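Local atomic coordinates of heme peroxidase (Bacteroides thetaiotaomicron, PDB entry 2GVK), a protein that is a dye-decolorizing peroxidase, probably using heme to oxidise dyes and related substrates at the expense of hydrogen peroxide. Residues F27-T33 with A135-E141; F189-Y193 with L277-F281. All coordinates share one frame; numbering follows the deposited sequence.

Contact 1 (F27-T33 with A135-E141); sequences FIVYNLT and AVVSVDE
V136 reaches across to Y30 and lays its CG2 methyl over one face of the phenol ring, 3.7 Å from the ring centroid and only 19° off the normal, a CH-pi contact. That methyl sits between the backbone N and the carbonyl carbon of V136, with CG1 beside the N (chi1 -64°), and this turn aims it at the ring. I28 CG2 packs over the centre of the opposite face, while V137 O lies at the edge, near the ring plane; the aromatic is held between two aliphatic branches.

Further along, V29 meets two residues at once. Its O accepts from V139 N at 2.8 Å and from D140 N at 3.2 Å, both donors coming from the same face of its carbonyl plane: a classic beta bulge in an antiparallel pairing. V29 N donates in return to D140 O at 2.9 Å. The extra residue brings V139 CB against V29 CG1 at 3.9 Å and sets V139 CG2 on the amide carbon CG of N31 at 3.4 Å.

At the far end, T33 N bonds to A135 O at 2.9 Å, approaching from above the carbonyl plane rather than along a lone pair. T33 CG2 lies 3.7 Å from V136 N, and its OG1 is taken by G134 O. Outward, S138 OG and E141 OE1 bond to S255 of the second subunit, and E141 OE2 bonds to H143 NE2 of its own chain.

With two N-H donors on V29 O, both bulge amides stay paired, while methyls pack the Y30 faces and polar S138 and E141 reach the neighbouring subunit.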
loop_
_atom_site.group_PDB
_atom_site.type_symbol
_atom_site.label_atom_id
_atom_site.label_comp_id
_atom_site.label_asym_id
_atom_site.label_seq_id
_atom_site.Cartn_x
_atom_site.Cartn_y
_atom_site.Cartn_z
ATOM N N PHE A 27 -14.011 -20.070 9.216
ATOM C CA PHE A 27 -14.644 -21.353 8.812
ATOM C C PHE A 27 -15.835 -21.605 9.730
ATOM O O PHE A 27 -15.666 -21.745 10.947
ATOM C CB PHE A 27 -13.683 -22.541 8.942
ATOM C CG PHE A 27 -12.408 -22.397 8.164
ATOM C CD1 PHE A 27 -12.338 -22.800 6.852
ATOM C CD2 PHE A 27 -11.237 -21.980 8.797
ATOM C CE1 PHE A 27 -11.126 -22.752 6.168
ATOM C CE2 PHE A 27 -10.060 -21.913 8.113
ATOM C CZ PHE A 27 -10.004 -22.338 6.802
ATOM N N ILE A 28 -17.031 -21.670 9.157
ATOM C CA ILE A 28 -18.235 -21.979 9.927
ATOM C C ILE A 28 -18.915 -23.241 9.394
ATOM O O ILE A 28 -19.188 -23.350 8.211
ATOM C CB ILE A 28 -19.243 -20.813 9.879
ATOM C CG1 ILE A 28 -18.707 -19.621 10.665
ATOM C CG2 ILE A 28 -20.541 -21.234 10.436
ATOM C CD1 ILE A 28 -19.483 -18.352 10.443
ATOM N N VAL A 29 -19.173 -24.194 10.291
ATOM C CA VAL A 29 -19.961 -25.350 9.971
ATOM C C VAL A 29 -21.227 -25.311 10.811
ATOM O O VAL A 29 -21.172 -25.158 12.036
ATOM C CB VAL A 29 -19.194 -26.663 10.224
ATOM C CG1 VAL A 29 -20.085 -27.871 9.991
ATOM C CG2 VAL A 29 -17.980 -26.724 9.327
ATOM N N TYR A 30 -22.360 -25.377 10.126
ATOM C CA TYR A 30 -23.668 -25.370 10.748
ATOM C C TYR A 30 -24.344 -26.720 10.570
ATOM O O TYR A 30 -24.187 -27.366 9.531
ATOM C CB TYR A 30 -24.562 -24.349 10.063
ATOM C CG TYR A 30 -24.300 -22.892 10.373
ATOM C CD1 TYR A 30 -24.448 -22.407 11.646
ATOM C CD2 TYR A 30 -24.173 -21.963 9.338
ATOM C CE1 TYR A 30 -24.365 -21.033 11.918
ATOM C CE2 TYR A 30 -24.083 -20.602 9.603
ATOM C CZ TYR A 30 -24.175 -20.151 10.895
ATOM O OH TYR A 30 -24.151 -18.803 11.162
ATOM N N ASN A 31 -25.184 -27.092 11.532
ATOM C CA ASN A 31 -26.180 -28.128 11.318
ATOM C C ASN A 31 -27.540 -27.471 11.132
ATOM O O ASN A 31 -27.814 -26.435 11.714
ATOM C CB ASN A 31 -26.254 -29.075 12.503
ATOM C CG ASN A 31 -25.305 -30.254 12.382
ATOM O OD1 ASN A 31 -24.686 -30.474 11.341
ATOM N ND2 ASN A 31 -25.178 -31.020 13.475
ATOM N N LEU A 32 -28.380 -28.083 10.313
ATOM C CA LEU A 32 -29.746 -27.630 10.146
ATOM C C LEU A 32 -30.580 -27.995 11.352
ATOM O O LEU A 32 -30.390 -29.045 11.936
ATOM C CB LEU A 32 -30.373 -28.274 8.904
ATOM C CG LEU A 32 -29.678 -28.005 7.574
ATOM C CD1 LEU A 32 -30.361 -28.794 6.489
ATOM C CD2 LEU A 32 -29.677 -26.527 7.257
ATOM N N THR A 33 -31.561 -27.149 11.662
ATOM C CA THR A 33 -32.582 -27.476 12.660
ATOM C C THR A 33 -33.832 -28.015 11.974
ATOM O O THR A 33 -33.978 -27.912 10.757
ATOM C CB THR A 33 -33.006 -26.245 13.458
ATOM O OG1 THR A 33 -33.743 -25.346 12.605
ATOM C CG2 THR A 33 -31.813 -25.541 14.038
ATOM N N ALA A 135 -32.774 -21.507 11.754
ATOM C CA ALA A 135 -32.609 -22.593 10.754
ATOM C C ALA A 135 -31.358 -23.422 10.997
ATOM O O ALA A 135 -31.220 -24.548 10.451
ATOM C CB ALA A 135 -32.561 -21.996 9.355
ATOM N N VAL A 136 -30.445 -22.890 11.800
ATOM C CA VAL A 136 -29.160 -23.546 12.021
ATOM C C VAL A 136 -28.678 -23.487 13.460
ATOM O O VAL A 136 -29.128 -22.644 14.258
ATOM C CB VAL A 136 -28.011 -22.895 11.119
ATOM C CG1 VAL A 136 -28.307 -23.100 9.635
ATOM C CG2 VAL A 136 -27.837 -21.439 11.447
ATOM N N VAL A 137 -27.787 -24.413 13.783
ATOM C CA VAL A 137 -27.040 -24.379 15.025
ATOM C C VAL A 137 -25.551 -24.547 14.686
ATOM O O VAL A 137 -25.202 -25.255 13.734
ATOM C CB VAL A 137 -27.514 -25.485 16.014
ATOM C CG1 VAL A 137 -28.828 -25.083 16.670
ATOM C CG2 VAL A 137 -27.671 -26.800 15.314
ATOM N N SER A 138 -24.686 -23.866 15.433
ATOM C CA SER A 138 -23.239 -23.939 15.192
ATOM C C SER A 138 -22.658 -25.285 15.590
ATOM O O SER A 138 -22.845 -25.731 16.709
ATOM C CB SER A 138 -22.518 -22.857 15.972
ATOM O OG SER A 138 -21.139 -22.854 15.650
ATOM N N VAL A 139 -21.963 -25.931 14.650
ATOM C CA VAL A 139 -21.174 -27.098 14.940
ATOM C C VAL A 139 -19.737 -26.682 15.259
ATOM O O VAL A 139 -19.168 -27.133 16.222
ATOM C CB VAL A 139 -21.190 -28.116 13.753
ATOM C CG1 VAL A 139 -20.250 -29.265 14.019
ATOM C CG2 VAL A 139 -22.581 -28.612 13.522
ATOM N N ASP A 140 -19.171 -25.814 14.432
ATOM C CA ASP A 140 -17.841 -25.264 14.686
ATOM C C ASP A 140 -17.677 -23.919 14.020
ATOM O O ASP A 140 -18.186 -23.689 12.918
ATOM C CB ASP A 140 -16.742 -26.197 14.157
ATOM C CG ASP A 140 -15.350 -25.674 14.465
ATOM O OD1 ASP A 140 -14.989 -25.673 15.656
ATOM O OD2 ASP A 140 -14.682 -25.107 13.542
ATOM N N GLU A 141 -17.011 -23.014 14.719
ATOM C CA GLU A 141 -16.482 -21.786 14.110
ATOM C C GLU A 141 -15.032 -21.653 14.480
ATOM O O GLU A 141 -14.672 -21.734 15.658
ATOM C CB GLU A 141 -17.247 -20.549 14.571
ATOM C CG GLU A 141 -16.739 -19.257 13.943
ATOM C CD GLU A 141 -17.670 -18.048 14.181
ATOM O OE1 GLU A 141 -18.874 -18.249 14.473
ATOM O OE2 GLU A 141 -17.172 -16.896 14.106
HETATM O O HOH W 1 -15.520 -24.822 11.049
#

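Contact 2 (F189-Y193 with L277-F281); sequences FVQKY and LENMF
With CG beside the backbone N (chi1 -64°) and the chain extended beyond it, Q191 sends its amide straight from the strand to the helix; F189, its CG turned the other way, anti to the N (chi1 -171°), brings its ring up beside it. L277 meets both with its two methyls: CD1 lies 3.5 Å from F189 CE2, and CD2 lies alongside the amide, 3.7 Å from Q191 OE1. The neighbouring Y193 projects from the same side of the strand, and its OH donates to Q191 OE1 at 2.8 Å, reaching it from above the carbonyl plane. The same hydroxyl is flanked by the helix, with M280 CE (selenomethionine) at 3.4 Å and F281 CZ at 3.5 Å. Y193 OH lies in the plane of the F281 ring, at its edge, while the Q191 amide is tilted 56° to that ring, with NE2 4.1 Å from F281 CZ.

Were Q191 an alanine, Y193 OH would probably lose the OE1 acceptor beside M280 CE and F281, and a gap would open next to L277 CD2. F92 meets the F189 ring edge-to-face, and I95 touches both L277 and F281.

Residues 277-281 and 189-193 meet here through side chains, their axes 14.0 Å apart at closest approach. Y193 OH gives its proton to Q191 OE1 within the strand, so this buried polar pair does not depend on the helix for that bond, and the helix meets it with apolar groups.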
loop_
_atom_site.group_PDB
_atom_site.type_symbol
_atom_site.label_atom_id
_atom_site.label_comp_id
_atom_site.label_asym_id
_atom_site.label_seq_id
_atom_site.Cartn_x
_atom_site.Cartn_y
_atom_site.Cartn_z
ATOM N N PHE A 189 -13.339 -30.788 1.451
ATOM C CA PHE A 189 -13.197 -31.566 2.646
ATOM C C PHE A 189 -12.467 -30.740 3.688
ATOM O O PHE A 189 -11.494 -30.083 3.379
ATOM C CB PHE A 189 -12.428 -32.870 2.339
ATOM C CG PHE A 189 -12.423 -33.847 3.466
ATOM C CD1 PHE A 189 -13.557 -34.537 3.795
ATOM C CD2 PHE A 189 -11.250 -34.101 4.185
ATOM C CE1 PHE A 189 -13.554 -35.422 4.835
ATOM C CE2 PHE A 189 -11.247 -35.013 5.219
ATOM C CZ PHE A 189 -12.378 -35.666 5.537
ATOM N N VAL A 190 -12.997 -30.718 4.911
ATOM C CA VAL A 190 -12.376 -29.991 5.989
ATOM C C VAL A 190 -11.999 -30.923 7.156
ATOM O O VAL A 190 -12.705 -31.907 7.454
ATOM C CB VAL A 190 -13.296 -28.845 6.523
ATOM C CG1 VAL A 190 -13.535 -27.794 5.437
ATOM C CG2 VAL A 190 -14.595 -29.407 7.060
ATOM N N GLN A 191 -10.842 -30.625 7.776
ATOM C CA GLN A 191 -10.412 -31.274 9.014
ATOM C C GLN A 191 -9.748 -30.279 9.902
ATOM O O GLN A 191 -8.827 -29.583 9.465
ATOM C CB GLN A 191 -9.381 -32.372 8.749
ATOM C CG GLN A 191 -9.822 -33.505 7.973
ATOM C CD GLN A 191 -8.674 -34.452 7.682
ATOM O OE1 GLN A 191 -7.739 -34.099 6.955
ATOM N NE2 GLN A 191 -8.732 -35.666 8.260
ATOM N N LYS A 192 -10.124 -30.275 11.173
ATOM C CA LYS A 192 -9.361 -29.548 12.200
ATOM C C LYS A 192 -8.312 -30.471 12.803
ATOM O O LYS A 192 -8.644 -31.575 13.277
ATOM C CB LYS A 192 -10.261 -29.054 13.317
ATOM C CG LYS A 192 -11.042 -27.879 12.979
ATOM C CD LYS A 192 -12.068 -27.551 14.097
ATOM C CE LYS A 192 -11.411 -26.975 15.306
ATOM N NZ LYS A 192 -12.439 -26.658 16.383
ATOM N N TYR A 193 -7.054 -30.032 12.761
ATOM C CA TYR A 193 -5.954 -30.738 13.391
ATOM C C TYR A 193 -5.447 -29.966 14.602
ATOM O O TYR A 193 -5.267 -28.752 14.533
ATOM C CB TYR A 193 -4.799 -30.908 12.423
ATOM C CG TYR A 193 -5.006 -31.956 11.367
ATOM C CD1 TYR A 193 -4.646 -33.286 11.599
ATOM C CD2 TYR A 193 -5.529 -31.624 10.123
ATOM C CE1 TYR A 193 -4.785 -34.255 10.595
ATOM C CE2 TYR A 193 -5.696 -32.586 9.129
ATOM C CZ TYR A 193 -5.321 -33.904 9.376
ATOM O OH TYR A 193 -5.495 -34.879 8.381
ATOM N N LEU A 277 -5.913 -39.159 1.924
ATOM C CA LEU A 277 -6.204 -39.519 3.298
ATOM C C LEU A 277 -5.828 -40.972 3.596
ATOM O O LEU A 277 -5.331 -41.272 4.681
ATOM C CB LEU A 277 -7.678 -39.286 3.618
ATOM C CG LEU A 277 -8.128 -37.831 3.646
ATOM C CD1 LEU A 277 -9.644 -37.755 3.645
ATOM C CD2 LEU A 277 -7.569 -37.109 4.845
ATOM N N GLU A 278 -6.111 -41.875 2.662
ATOM C CA GLU A 278 -5.681 -43.289 2.829
ATOM C C GLU A 278 -4.151 -43.359 2.981
ATOM O O GLU A 278 -3.635 -44.031 3.890
ATOM C CB GLU A 278 -6.119 -44.129 1.657
ATOM C CG GLU A 278 -7.615 -44.410 1.603
ATOM C CD GLU A 278 -8.027 -45.147 0.312
ATOM O OE1 GLU A 278 -7.135 -45.449 -0.526
ATOM O OE2 GLU A 278 -9.246 -45.402 0.126
ATOM N N ASN A 279 -3.428 -42.666 2.098
ATOM C CA ASN A 279 -1.971 -42.642 2.167
ATOM C C ASN A 279 -1.475 -42.131 3.528
ATOM O O ASN A 279 -0.452 -42.582 4.030
ATOM C CB ASN A 279 -1.381 -41.764 1.056
ATOM C CG ASN A 279 -1.375 -42.446 -0.300
ATOM O OD1 ASN A 279 -1.943 -43.525 -0.481
ATOM N ND2 ASN A 279 -0.740 -41.807 -1.264
HETATM N N MSE A 280 -2.168 -41.140 4.082
HETATM C CA MSE A 280 -1.757 -40.535 5.346
HETATM C C MSE A 280 -2.049 -41.423 6.530
HETATM O O MSE A 280 -1.160 -41.666 7.377
HETATM C CB MSE A 280 -2.471 -39.204 5.554
HETATM C CG MSE A 280 -2.034 -38.122 4.611
HETATM SE SE MSE A 280 -3.199 -36.578 4.771
HETATM C CE MSE A 280 -2.753 -36.083 6.690
ATOM N N PHE A 281 -3.280 -41.919 6.609
ATOM C CA PHE A 281 -3.759 -42.575 7.837
ATOM C C PHE A 281 -3.557 -44.077 7.845
ATOM O O PHE A 281 -3.365 -44.661 8.904
ATOM C CB PHE A 281 -5.233 -42.219 8.085
ATOM C CG PHE A 281 -5.434 -40.795 8.548
ATOM C CD1 PHE A 281 -5.484 -39.747 7.623
ATOM C CD2 PHE A 281 -5.505 -40.499 9.897
ATOM C CE1 PHE A 281 -5.634 -38.452 8.045
ATOM C CE2 PHE A 281 -5.670 -39.214 10.328
ATOM C CZ PHE A 281 -5.704 -38.174 9.406
#

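Contacts 1 and 2 have centres 21 Å apart and fall in the N-terminal and C-terminal Dyp-type peroxidase regions, yet both involve one eight-stranded antiparallel sheet. The direct tie is a salt bridge: D140 OD1, at the bulge of contact 1, lies 2.8 Å from K192 NZ on the strand of contact 2, while D140 OD2 bonds to T142 OG1. Y262 is a second bridge, stacking on F27 and touching V190 and K192. In the strand order 136-145 is outermost and 186-195 lies five places in, so this meeting implies a strongly curled sheet, consistent with the beta-barrel fold reported for the protein. The sodium ion at P36 and D37 is about 10 Å from the A135 side chain.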